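Cpftsy (Physcomitrella patens, PDB 4AK9) probably acts as the GTP-dependent receptor of the chloroplast signal recognition particle, helping deliver proteins during chloroplast biogenesis. Local coordinates at residues F61-I73 with I88-L100. Residues are numbered along the deposited sequence; the frame is centred on the assembly and turned at random.
Sequences FGPKTALKIVDTI and IKEALKKNIFKLL
Ile69 and Leu99 meet at the apolar centre of this helix pair. Ile69 CG1 lies 3.6 Å from Leu99 CD1, and its CG2 branch reaches Leu92 CD1 at 3.5 Å. With CG1 anti to the carbonyl carbon (chi1 -70°), Ile69 carries CD1 on to Ile96 CG1. Ile96 CD1 in turn meets the Phe61 ring near CE2, at 4.0 Å. At the other end, the Ile73 and Ile88 side chains cross at about a right angle, touching through their CG2 methyls, and Ile73 CD1 rests over the backbone of Leu92. On the outer side, the aliphatic chain of Lys68 covers Leu99, with Lys68 CD 3.6 Å from Leu99 CD2. Its NZ forms a salt bridge with Asp286.

The polar part is small. Asn95 ND2 gives a weak, bent bond to Ile69 O, 3.5 Å long with an N-H...O angle of 136°. Thr72 CG2 packs against the side-chain amide of Asn95, 3.7 Å from Asn95 ND2. Thr72 OG1 turns back to Lys68 O (3.0 Å) within its own helix. A glycine at Thr72 would probably leave the Asn95 amide without its methyl neighbour and freer to turn.

The segments 63-73 and 88-100 run roughly antiparallel, with 133° between their axes, on helices of the SRP54-type helical bundle. Helix 280-288 adds Val282 beside Phe61 and Ile96. The chemistry implies cohesion mainly by branched aliphatic packing, with one weak polar link.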
ATOM      1  N   PHE A  61      -6.643   2.522   2.818  1.00 17.39           N
ATOM      2  CA  PHE A  61      -7.096   3.888   2.601  1.00 19.93           C
ATOM      3  C   PHE A  61      -5.806   4.707   2.422  1.00 22.22           C
ATOM      4  O   PHE A  61      -4.959   4.763   3.335  1.00 26.12           O
ATOM      5  CB  PHE A  61      -7.864   4.380   3.824  1.00 18.18           C
ATOM      6  CG  PHE A  61      -9.129   3.629   4.090  1.00 21.34           C
ATOM      7  CD1 PHE A  61      -9.107   2.411   4.767  1.00 21.10           C
ATOM      8  CD2 PHE A  61     -10.348   4.159   3.704  1.00 23.76           C
ATOM      9  CE1 PHE A  61     -10.262   1.722   5.032  1.00 21.23           C
ATOM     10  CE2 PHE A  61     -11.522   3.468   3.968  1.00 21.05           C
ATOM     11  CZ  PHE A  61     -11.485   2.255   4.638  1.00 22.68           C
ATOM     12  N   GLY A  62      -5.608   5.295   1.239  1.00 18.35           N
ATOM     13  CA  GLY A  62      -4.346   5.981   0.968  1.00 21.10           C
ATOM     14  C   GLY A  62      -4.188   7.280   1.763  1.00 22.00           C
ATOM     15  O   GLY A  62      -5.170   7.778   2.337  1.00 18.51           O
ATOM     16  N   PRO A  63      -2.961   7.844   1.803  1.00 21.50           N
ATOM     17  CA  PRO A  63      -2.741   9.030   2.661  1.00 23.13           C
ATOM     18  C   PRO A  63      -3.767  10.141   2.405  1.00 21.33           C
ATOM     19  O   PRO A  63      -4.312  10.707   3.350  1.00 22.93           O
ATOM     20  CB  PRO A  63      -1.328   9.485   2.272  1.00 23.74           C
ATOM     21  CG  PRO A  63      -0.615   8.142   1.945  1.00 25.09           C
ATOM     22  CD  PRO A  63      -1.700   7.327   1.211  1.00 21.73           C
ATOM     23  N   LYS A  64      -4.059  10.453   1.147  1.00 19.16           N
ATOM     24  CA  LYS A  64      -5.023  11.521   0.905  1.00 22.21           C
ATOM     25  C   LYS A  64      -6.449  11.187   1.312  1.00 23.27           C
ATOM     26  O   LYS A  64      -7.170  12.057   1.813  1.00 22.53           O
ATOM     27  CB  LYS A  64      -4.982  11.971  -0.549  1.00 29.33           C
ATOM     28  CG  LYS A  64      -3.677  12.647  -0.877  1.00 34.99           C
ATOM     29  CD  LYS A  64      -3.693  13.117  -2.310  1.00 52.11           C
ATOM     30  CE  LYS A  64      -2.287  13.038  -2.883  1.00 59.89           C
ATOM     31  NZ  LYS A  64      -2.256  12.258  -4.169  1.00 75.45           N
ATOM     32  N   THR A  65      -6.858   9.944   1.083  1.00 21.35           N
ATOM     33  CA  THR A  65      -8.222   9.507   1.407  1.00 17.38           C
ATOM     34  C   THR A  65      -8.411   9.443   2.941  1.00 20.58           C
ATOM     35  O   THR A  65      -9.427   9.923   3.493  1.00 18.92           O
ATOM     36  CB  THR A  65      -8.506   8.107   0.767  1.00 21.46           C
ATOM     37  OG1 THR A  65      -8.363   8.198  -0.667  1.00 24.39           O
ATOM     38  CG2 THR A  65      -9.907   7.580   1.103  1.00 19.91           C
ATOM     39  N   ALA A  66      -7.440   8.857   3.630  1.00 17.26           N
ATOM     40  CA  ALA A  66      -7.466   8.769   5.098  1.00 20.92           C
ATOM     41  C   ALA A  66      -7.443  10.170   5.726  1.00 23.63           C
ATOM     42  O   ALA A  66      -8.129  10.413   6.729  1.00 22.28           O
ATOM     43  CB  ALA A  66      -6.266   7.913   5.626  1.00 20.63           C
ATOM     44  N   LEU A  67      -6.665  11.083   5.134  1.00 19.78           N
ATOM     45  CA  LEU A  67      -6.582  12.469   5.623  1.00 24.72           C
ATOM     46  C   LEU A  67      -7.968  13.110   5.577  1.00 25.95           C
ATOM     47  O   LEU A  67      -8.449  13.683   6.564  1.00 25.92           O
ATOM     48  CB  LEU A  67      -5.566  13.267   4.793  1.00 23.88           C
ATOM     49  CG  LEU A  67      -5.470  14.790   4.940  1.00 32.41           C
ATOM     50  CD1 LEU A  67      -5.407  15.196   6.403  1.00 33.68           C
ATOM     51  CD2 LEU A  67      -4.228  15.263   4.204  1.00 32.73           C
ATOM     52  N   LYS A  68      -8.653  12.976   4.451  1.00 22.03           N
ATOM     53  CA  LYS A  68      -9.936  13.654   4.338  1.00 25.33           C
ATOM     54  C   LYS A  68     -11.045  12.993   5.157  1.00 29.01           C
ATOM     55  O   LYS A  68     -11.945  13.683   5.641  1.00 27.08           O
ATOM     56  CB  LYS A  68     -10.354  13.815   2.887  1.00 30.52           C
ATOM     57  CG  LYS A  68     -10.766  12.540   2.249  1.00 31.96           C
ATOM     58  CD  LYS A  68     -11.386  12.815   0.894  1.00 36.16           C
ATOM     59  CE  LYS A  68     -10.428  13.565   0.001  1.00 38.68           C
ATOM     60  NZ  LYS A  68     -10.862  13.478  -1.420  1.00 41.47           N
ATOM     61  N   ILE A  69     -10.986  11.668   5.325  1.00 21.48           N
ATOM     62  CA  ILE A  69     -11.937  10.998   6.215  1.00 25.56           C
ATOM     63  C   ILE A  69     -11.802  11.468   7.652  1.00 23.48           C
ATOM     64  O   ILE A  69     -12.790  11.828   8.292  1.00 29.22           O
ATOM     65  CB  ILE A  69     -11.753   9.467   6.180  1.00 20.16           C
ATOM     66  CG1 ILE A  69     -12.216   8.948   4.825  1.00 21.33           C
ATOM     67  CG2 ILE A  69     -12.552   8.807   7.296  1.00 24.02           C
ATOM     68  CD1 ILE A  69     -11.816   7.500   4.528  1.00 20.23           C
ATOM     69  N   VAL A  70     -10.578  11.468   8.165  1.00 22.67           N
ATOM     70  CA  VAL A  70     -10.362  11.808   9.560  1.00 22.94           C
ATOM     71  C   VAL A  70     -10.496  13.321   9.808  1.00 27.51           C
ATOM     72  O   VAL A  70     -11.012  13.737  10.856  1.00 28.23           O
ATOM     73  CB  VAL A  70      -9.029  11.207  10.054  1.00 25.73           C
ATOM     74  CG1 VAL A  70      -8.701  11.632  11.485  1.00 29.68           C
ATOM     75  CG2 VAL A  70      -9.104   9.657   9.958  1.00 26.45           C
ATOM     76  N   ASP A  71     -10.107  14.133   8.828  1.00 26.15           N
ATOM     77  CA  ASP A  71     -10.143  15.594   8.980  1.00 30.34           C
ATOM     78  C   ASP A  71     -11.566  16.083   9.212  1.00 31.76           C
ATOM     79  O   ASP A  71     -11.796  16.939  10.057  1.00 29.36           O
ATOM     80  CB  ASP A  71      -9.517  16.287   7.776  1.00 28.69           C
ATOM     81  CG  ASP A  71      -8.839  17.610   8.145  1.00 47.31           C
ATOM     82  OD1 ASP A  71      -8.429  17.792   9.317  1.00 42.63           O
ATOM     83  OD2 ASP A  71      -8.718  18.473   7.249  1.00 59.00           O
ATOM     84  N   THR A  72     -12.529  15.501   8.502  1.00 26.85           N
ATOM     85  CA  THR A  72     -13.948  15.805   8.733  1.00 28.95           C
ATOM     86  C   THR A  72     -14.385  15.492  10.184  1.00 29.19           C
ATOM     87  O   THR A  72     -15.153  16.252  10.807  1.00 34.08           O
ATOM     88  CB  THR A  72     -14.818  15.004   7.733  1.00 31.01           C
ATOM     89  OG1 THR A  72     -14.397  15.310   6.395  1.00 38.13           O
ATOM     90  CG2 THR A  72     -16.271  15.359   7.889  1.00 39.21           C
ATOM     91  N   ILE A  73     -13.897  14.380  10.722  1.00 26.10           N
ATOM     92  CA  ILE A  73     -14.174  13.993  12.096  1.00 27.80           C
ATOM     93  C   ILE A  73     -13.560  14.986  13.076  1.00 29.93           C
ATOM     94  O   ILE A  73     -14.207  15.371  14.066  1.00 29.75           O
ATOM     95  CB  ILE A  73     -13.638  12.581  12.391  1.00 26.38           C
ATOM     96  CG1 ILE A  73     -14.384  11.541  11.540  1.00 25.66           C
ATOM     97  CG2 ILE A  73     -13.711  12.224  13.892  1.00 23.29           C
ATOM     98  CD1 ILE A  73     -13.758  10.163  11.621  1.00 25.95           C
ATOM     99  N   ILE A  88     -18.152   8.952  16.988  1.00 32.22           N
ATOM    100  CA  ILE A  88     -17.035   9.102  16.057  1.00 29.16           C
ATOM    101  C   ILE A  88     -17.029   7.918  15.085  1.00 28.75           C
ATOM    102  O   ILE A  88     -16.820   8.095  13.875  1.00 26.95           O
ATOM    103  CB  ILE A  88     -15.711   9.199  16.823  1.00 27.08           C
ATOM    104  CG1 ILE A  88     -15.615  10.575  17.490  1.00 29.62           C
ATOM    105  CG2 ILE A  88     -14.507   8.993  15.888  1.00 27.78           C
ATOM    106  CD1 ILE A  88     -14.482  10.658  18.497  1.00 29.16           C
ATOM    107  N   LYS A  89     -17.300   6.734  15.626  1.00 27.78           N
ATOM    108  CA  LYS A  89     -17.417   5.504  14.850  1.00 29.89           C
ATOM    109  C   LYS A  89     -18.519   5.627  13.816  1.00 34.12           C
ATOM    110  O   LYS A  89     -18.326   5.269  12.656  1.00 23.83           O
ATOM    111  CB  LYS A  89     -17.708   4.324  15.776  1.00 29.51           C
ATOM    112  CG  LYS A  89     -17.939   2.985  15.054  1.00 36.67           C
ATOM    113  CD  LYS A  89     -16.755   2.625  14.168  1.00 39.40           C
ATOM    114  CE  LYS A  89     -16.359   1.163  14.304  1.00 42.91           C
ATOM    115  NZ  LYS A  89     -17.511   0.235  14.207  1.00 40.78           N
ATOM    116  N   GLU A  90     -19.674   6.134  14.224  1.00 29.14           N
ATOM    117  CA  GLU A  90     -20.738   6.371  13.256  1.00 34.24           C
ATOM    118  C   GLU A  90     -20.337   7.370  12.198  1.00 29.81           C
ATOM    119  O   GLU A  90     -20.678   7.175  11.041  1.00 26.14           O
ATOM    120  CB  GLU A  90     -22.054   6.797  13.935  1.00 34.82           C
ATOM    121  CG  GLU A  90     -22.920   5.606  14.343  1.00 46.88           C
ATOM    122  CD  GLU A  90     -23.006   4.518  13.255  1.00 58.49           C
ATOM    123  OE1 GLU A  90     -23.451   4.822  12.118  1.00 58.16           O
ATOM    124  OE2 GLU A  90     -22.628   3.355  13.551  1.00 59.59           O
ATOM    125  N   ALA A  91     -19.612   8.434  12.571  1.00 25.23           N
ATOM    126  CA  ALA A  91     -19.247   9.448  11.583  1.00 29.65           C
ATOM    127  C   ALA A  91     -18.236   8.868  10.597  1.00 25.13           C
ATOM    128  O   ALA A  91     -18.257   9.193   9.399  1.00 27.24           O
ATOM    129  CB  ALA A  91     -18.681  10.685  12.256  1.00 29.01           C
ATOM    130  N   LEU A  92     -17.349   8.025  11.114  1.00 25.66           N
ATOM    131  CA  LEU A  92     -16.370   7.341  10.269  1.00 27.22           C
ATOM    132  C   LEU A  92     -17.071   6.544   9.153  1.00 26.47           C
ATOM    133  O   LEU A  92     -16.716   6.653   7.989  1.00 23.94           O
ATOM    134  CB  LEU A  92     -15.494   6.427  11.119  1.00 23.96           C
ATOM    135  CG  LEU A  92     -14.534   5.476  10.374  1.00 24.85           C
ATOM    136  CD1 LEU A  92     -13.468   6.274   9.597  1.00 26.31           C
ATOM    137  CD2 LEU A  92     -13.874   4.537  11.349  1.00 26.89           C
ATOM    138  N   LYS A  93     -18.072   5.753   9.522  1.00 25.96           N
ATOM    139  CA  LYS A  93     -18.817   4.968   8.540  1.00 27.56           C
ATOM    140  C   LYS A  93     -19.524   5.858   7.540  1.00 24.79           C
ATOM    141  O   LYS A  93     -19.494   5.575   6.342  1.00 22.49           O
ATOM    142  CB  LYS A  93     -19.822   4.020   9.220  1.00 26.76           C
ATOM    143  CG  LYS A  93     -19.160   2.982  10.112  1.00 28.89           C
ATOM    144  CD  LYS A  93     -20.191   2.098  10.850  1.00 33.21           C
ATOM    145  CE  LYS A  93     -21.143   1.435   9.860  1.00 39.55           C
ATOM    146  NZ  LYS A  93     -22.047   0.443  10.518  1.00 47.97           N
ATOM    147  N   LYS A  94     -20.183   6.919   8.014  1.00 22.31           N
ATOM    148  CA  LYS A  94     -20.911   7.811   7.103  1.00 28.36           C
ATOM    149  C   LYS A  94     -20.005   8.544   6.137  1.00 25.22           C
ATOM    150  O   LYS A  94     -20.363   8.729   4.985  1.00 23.48           O
ATOM    151  CB  LYS A  94     -21.776   8.820   7.865  1.00 31.83           C
ATOM    152  CG  LYS A  94     -22.908   8.153   8.588  1.00 40.13           C
ATOM    153  CD  LYS A  94     -23.686   9.110   9.488  1.00 51.99           C
ATOM    154  CE  LYS A  94     -24.768   8.348  10.255  1.00 52.98           C
ATOM    155  NZ  LYS A  94     -25.175   9.051  11.508  1.00 53.82           N
ATOM    156  N   ASN A  95     -18.837   8.966   6.608  1.00 24.10           N
ATOM    157  CA  ASN A  95     -17.897   9.676   5.768  1.00 23.04           C
ATOM    158  C   ASN A  95     -17.368   8.756   4.676  1.00 22.58           C
ATOM    159  O   ASN A  95     -17.173   9.193   3.543  1.00 20.34           O
ATOM    160  CB  ASN A  95     -16.720  10.233   6.562  1.00 26.27           C
ATOM    161  CG  ASN A  95     -17.129  11.357   7.496  1.00 38.56           C
ATOM    162  OD1 ASN A  95     -18.215  11.929   7.363  1.00 40.39           O
ATOM    163  ND2 ASN A  95     -16.254  11.682   8.451  1.00 34.98           N
ATOM    164  N   ILE A  96     -17.180   7.481   5.006  1.00 20.67           N
ATOM    165  CA  ILE A  96     -16.724   6.529   3.997  1.00 20.34           C
ATOM    166  C   ILE A  96     -17.825   6.303   2.978  1.00 19.52           C
ATOM    167  O   ILE A  96     -17.582   6.291   1.776  1.00 19.42           O
ATOM    168  CB  ILE A  96     -16.235   5.195   4.619  1.00 19.51           C
ATOM    169  CG1 ILE A  96     -14.975   5.470   5.430  1.00 17.25           C
ATOM    170  CG2 ILE A  96     -15.947   4.167   3.509  1.00 20.63           C
ATOM    171  CD1 ILE A  96     -14.572   4.343   6.374  1.00 23.37           C
ATOM    172  N   PHE A  97     -19.061   6.155   3.447  1.00 20.39           N
ATOM    173  CA  PHE A  97     -20.183   6.053   2.526  1.00 21.81           C
ATOM    174  C   PHE A  97     -20.278   7.269   1.595  1.00 22.10           C
ATOM    175  O   PHE A  97     -20.493   7.129   0.402  1.00 19.69           O
ATOM    176  CB  PHE A  97     -21.497   5.866   3.290  1.00 18.46           C
ATOM    177  CG  PHE A  97     -22.694   5.807   2.397  1.00 22.36           C
ATOM    178  CD1 PHE A  97     -23.028   4.632   1.760  1.00 22.55           C
ATOM    179  CD2 PHE A  97     -23.471   6.938   2.170  1.00 27.21           C
ATOM    180  CE1 PHE A  97     -24.128   4.581   0.910  1.00 22.61           C
ATOM    181  CE2 PHE A  97     -24.577   6.882   1.339  1.00 31.21           C
ATOM    182  CZ  PHE A  97     -24.902   5.701   0.706  1.00 21.79           C
ATOM    183  N   LYS A  98     -20.110   8.471   2.142  1.00 20.84           N
ATOM    184  CA  LYS A  98     -20.161   9.666   1.301  1.00 22.85           C
ATOM    185  C   LYS A  98     -19.074   9.710   0.243  1.00 23.33           C
ATOM    186  O   LYS A  98     -19.352  10.036  -0.911  1.00 22.39           O
ATOM    187  CB  LYS A  98     -20.113  10.923   2.171  1.00 25.93           C
ATOM    188  CG  LYS A  98     -21.387  11.085   2.955  1.00 32.78           C
ATOM    189  CD  LYS A  98     -21.388  12.323   3.838  1.00 41.12           C
ATOM    190  CE  LYS A  98     -21.415  13.618   3.017  1.00 53.84           C
ATOM    191  NZ  LYS A  98     -20.066  14.083   2.559  1.00 54.36           N
ATOM    192  N   LEU A  99     -17.842   9.388   0.634  1.00 20.66           N
ATOM    193  CA  LEU A  99     -16.738   9.375  -0.315  1.00 19.03           C
ATOM    194  C   LEU A  99     -17.031   8.404  -1.443  1.00 19.56           C
ATOM    195  O   LEU A  99     -16.651   8.660  -2.584  1.00 20.34           O
ATOM    196  CB  LEU A  99     -15.449   8.932   0.359  1.00 23.46           C
ATOM    197  CG  LEU A  99     -14.727   9.951   1.226  1.00 29.48           C
ATOM    198  CD1 LEU A  99     -13.312   9.419   1.478  1.00 30.09           C
ATOM    199  CD2 LEU A  99     -14.679  11.297   0.511  1.00 33.39           C
ATOM    200  N   LEU A 100     -17.714   7.293  -1.131  1.00 19.65           N
ATOM    201  CA  LEU A 100     -18.012   6.265  -2.147  1.00 19.17           C
ATOM    202  C   LEU A 100     -19.131   6.634  -3.118  1.00 20.40           C
ATOM    203  O   LEU A 100     -19.281   6.021  -4.167  1.00 22.03           O
ATOM    204  CB  LEU A 100     -18.315   4.900  -1.484  1.00 16.51           C
ATOM    205  CG  LEU A 100     -17.109   4.135  -0.896  1.00 18.80           C
ATOM    206  CD1 LEU A 100     -17.626   3.024   0.072  1.00 18.32           C
ATOM    207  CD2 LEU A 100     -16.278   3.513  -2.022  1.00 17.79           C
TER